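Local structure of SusD homolog (Bacteroides thetaiotaomicron VPI-5482, 3IHV) at residues S157-V162 / Y212-E217. The protein probably binds sugars at the outer membrane as a member of the SusD family. Sequence-based numbering, arbitrary orientation.
Sequences SAPEKV and YPVKDE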
ATOM      1  N   SER A 157      16.565 -17.316  -4.292  1.00  6.49           N
ATOM      2  CA  SER A 157      17.691 -16.678  -3.608  1.00  7.50           C
ATOM      3  C   SER A 157      17.369 -16.449  -2.133  1.00  7.69           C
ATOM      4  O   SER A 157      16.219 -16.298  -1.767  1.00  7.58           O
ATOM      5  CB  SER A 157      18.028 -15.332  -4.271  1.00  7.29           C
ATOM      6  OG  SER A 157      18.805 -15.568  -5.445  1.00  8.71           O
ATOM      7  N   ALA A 158      18.403 -16.400  -1.309  1.00  8.21           N
ATOM      8  CA  ALA A 158      18.263 -15.992   0.087  1.00  8.97           C
ATOM      9  C   ALA A 158      17.622 -14.583   0.102  1.00  8.97           C
ATOM     10  O   ALA A 158      17.986 -13.725  -0.713  1.00  9.41           O
ATOM     11  CB  ALA A 158      19.652 -15.965   0.775  1.00  9.22           C
ATOM     12  N   PRO A 159      16.682 -14.326   1.012  1.00  8.42           N
ATOM     13  CA  PRO A 159      16.045 -13.015   1.018  1.00  9.65           C
ATOM     14  C   PRO A 159      17.053 -11.863   1.167  1.00  9.96           C
ATOM     15  O   PRO A 159      16.823 -10.787   0.638  1.00  7.89           O
ATOM     16  CB  PRO A 159      15.093 -13.075   2.212  1.00  9.72           C
ATOM     17  CG  PRO A 159      15.487 -14.283   2.978  1.00 10.47           C
ATOM     18  CD  PRO A 159      16.080 -15.224   2.016  1.00 10.23           C
ATOM     19  N   GLU A 160      18.156 -12.129   1.866  1.00  9.51           N
ATOM     20  CA  GLU A 160      19.212 -11.148   2.068  1.00 11.62           C
ATOM     21  C   GLU A 160      19.798 -10.694   0.742  1.00 10.16           C
ATOM     22  O   GLU A 160      20.095  -9.508   0.572  1.00 10.14           O
ATOM     23  CB  GLU A 160      20.385 -11.739   2.866  1.00 12.08           C
ATOM     24  CG  GLU A 160      20.102 -12.023   4.273  1.00 18.24           C
ATOM     25  CD  GLU A 160      19.534 -13.414   4.563  1.00 21.75           C
ATOM     26  OE1 GLU A 160      19.058 -14.085   3.633  1.00 16.53           O
ATOM     27  OE2 GLU A 160      19.574 -13.808   5.772  1.00 23.90           O
ATOM     28  N   LYS A 161      19.933 -11.627  -0.199  1.00  9.73           N
ATOM     29  CA  LYS A 161      20.459 -11.302  -1.513  1.00  9.71           C
ATOM     30  C   LYS A 161      19.429 -10.534  -2.322  1.00  8.63           C
ATOM     31  O   LYS A 161      19.817  -9.680  -3.084  1.00  7.94           O
ATOM     32  CB  LYS A 161      20.904 -12.547  -2.286  1.00 11.50           C
ATOM     33  CG  LYS A 161      22.062 -13.296  -1.659  1.00 15.38           C
ATOM     34  CD  LYS A 161      23.261 -12.399  -1.305  1.00 20.80           C
ATOM     35  CE  LYS A 161      23.940 -11.752  -2.511  1.00 23.32           C
ATOM     36  NZ  LYS A 161      25.022 -10.774  -2.053  1.00 25.07           N
ATOM     37  N   VAL A 162      18.135 -10.837  -2.183  1.00  6.65           N
ATOM     38  CA  VAL A 162      17.121 -10.061  -2.890  1.00  6.97           C
ATOM     39  C   VAL A 162      17.107  -8.634  -2.305  1.00  7.03           C
ATOM     40  O   VAL A 162      17.010  -7.646  -3.064  1.00  6.91           O
ATOM     41  CB  VAL A 162      15.760 -10.734  -2.814  1.00  6.29           C
ATOM     42  CG1 VAL A 162      14.706  -9.908  -3.539  1.00  6.23           C
ATOM     43  CG2 VAL A 162      15.853 -12.169  -3.414  1.00  6.04           C
ATOM     44  N   TYR A 212      11.143  -9.034  10.860  1.00  6.19           N
ATOM     45  CA  TYR A 212      10.926 -10.416  10.484  1.00  7.53           C
ATOM     46  C   TYR A 212      10.582 -10.498   9.023  1.00  6.31           C
ATOM     47  O   TYR A 212       9.889  -9.624   8.518  1.00  9.19           O
ATOM     48  CB  TYR A 212       9.787 -10.988  11.317  1.00  6.81           C
ATOM     49  CG  TYR A 212      10.200 -11.216  12.734  1.00 11.84           C
ATOM     50  CD1 TYR A 212      10.058 -10.221  13.695  1.00 12.72           C
ATOM     51  CD2 TYR A 212      10.793 -12.414  13.104  1.00 16.50           C
ATOM     52  CE1 TYR A 212      10.437 -10.433  14.998  1.00 14.91           C
ATOM     53  CE2 TYR A 212      11.203 -12.628  14.414  1.00 17.73           C
ATOM     54  CZ  TYR A 212      11.017 -11.639  15.343  1.00 16.40           C
ATOM     55  OH  TYR A 212      11.404 -11.877  16.639  1.00 20.25           O
ATOM     56  N   PRO A 213      11.030 -11.561   8.329  1.00  8.05           N
ATOM     57  CA  PRO A 213      11.808 -12.696   8.824  1.00  6.95           C
ATOM     58  C   PRO A 213      13.335 -12.609   8.794  1.00  7.73           C
ATOM     59  O   PRO A 213      13.999 -13.435   9.451  1.00  7.63           O
ATOM     60  CB  PRO A 213      11.362 -13.830   7.874  1.00  7.58           C
ATOM     61  CG  PRO A 213      11.176 -13.148   6.574  1.00  7.65           C
ATOM     62  CD  PRO A 213      10.574 -11.793   6.949  1.00  6.81           C
ATOM     63  N   VAL A 214      13.913 -11.655   8.078  1.00  7.73           N
ATOM     64  CA  VAL A 214      15.381 -11.600   7.924  1.00  8.74           C
ATOM     65  C   VAL A 214      16.090 -11.184   9.204  1.00  9.57           C
ATOM     66  O   VAL A 214      17.118 -11.789   9.611  1.00  8.79           O
ATOM     67  CB  VAL A 214      15.761 -10.732   6.706  1.00  9.34           C
ATOM     68  CG1 VAL A 214      17.269 -10.712   6.591  1.00  9.13           C
ATOM     69  CG2 VAL A 214      15.117 -11.305   5.423  1.00  9.35           C
ATOM     70  N   LYS A 215      15.520 -10.168   9.846  1.00 10.22           N
ATOM     71  CA  LYS A 215      16.005  -9.688  11.142  1.00 11.23           C
ATOM     72  C   LYS A 215      17.466  -9.271  11.138  1.00 10.63           C
ATOM     73  O   LYS A 215      18.242  -9.648  12.024  1.00 11.63           O
ATOM     74  CB  LYS A 215      15.774 -10.726  12.247  1.00 11.25           C
ATOM     75  CG  LYS A 215      14.333 -11.001  12.546  1.00 14.29           C
ATOM     76  CD  LYS A 215      13.705  -9.787  13.256  1.00 16.75           C
ATOM     77  N   ASP A 216      17.833  -8.494  10.142  1.00 10.47           N
ATOM     78  CA  ASP A 216      19.173  -7.942  10.093  1.00 10.29           C
ATOM     79  C   ASP A 216      19.061  -6.623  10.864  1.00 10.29           C
ATOM     80  O   ASP A 216      18.745  -5.575  10.300  1.00  9.26           O
ATOM     81  CB  ASP A 216      19.645  -7.686   8.671  1.00  9.95           C
ATOM     82  CG  ASP A 216      21.056  -7.145   8.633  1.00 11.05           C
ATOM     83  OD1 ASP A 216      21.567  -6.648   9.688  1.00 10.35           O
ATOM     84  OD2 ASP A 216      21.680  -7.228   7.559  1.00 10.88           O
ATOM     85  N   GLU A 217      19.338  -6.682  12.149  1.00 10.42           N
ATOM     86  CA  GLU A 217      19.136  -5.504  13.013  1.00 11.55           C
ATOM     87  C   GLU A 217      20.007  -4.290  12.694  1.00 10.59           C
ATOM     88  O   GLU A 217      19.664  -3.171  13.102  1.00  9.62           O
ATOM     89  CB  GLU A 217      19.162  -5.944  14.496  1.00 12.64           C
ATOM     90  CG  GLU A 217      17.820  -6.601  14.764  1.00 17.43           C
ATOM     91  CD  GLU A 217      17.641  -7.260  16.096  1.00 24.35           C
ATOM     92  OE1 GLU A 217      18.599  -7.415  16.893  1.00 26.99           O
ATOM     93  OE2 GLU A 217      16.474  -7.658  16.308  1.00 29.96           O
TER
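P159 and E160, in the first turn of helix 159-176, face V214 in the irregular loop that joins helices 195-210 and 219-232. The backbones keep well apart, with 7.0 Å between E160 CA and V214 CA, and only side chains close the gap. A158 occupies the N-cap position; its O accepts the helical bond from V162 N at 3.2 Å. P159 suits the start of a helix, where its missing N-H costs no bond. Across from it, the loop turns through a cis peptide before P213 and through K215 in the left-handed backbone region. CD of K215 lies over the middle of the Y212 ring. V214 carries the contact with both branches of its fork. Its CG2 meets the pyrrolidine ring of P159, 3.7 Å from P159 CB and a little farther from CG, the two side chains sliding past each other in opposite senses. CG1, anti to the backbone N of V214 (chi1 -180°), serves E160 instead, 3.9 Å from E160 CG. The E160 chain bends at chi2 (89°), which brings the carboxylate back alongside the same methyl, E160 OE2 also 3.9 Å from V214 CG1. With an alanine here both branch methyls go, which would probably leave the P159 ring and E160 CG without their apolar partner and open a gap between helix start and loop. V214 also touches W209 of helix 195-210, and P159 touches V132 of helix 107-135. The D216 side chain caps a backbone N just past 212-217, and its OD1 is hydrogen-bonded to S218 OG. This small surface contact, van der Waals in nature, joins a helix start to an interhelical loop in the helical, TPR-like scaffold of the SusD family.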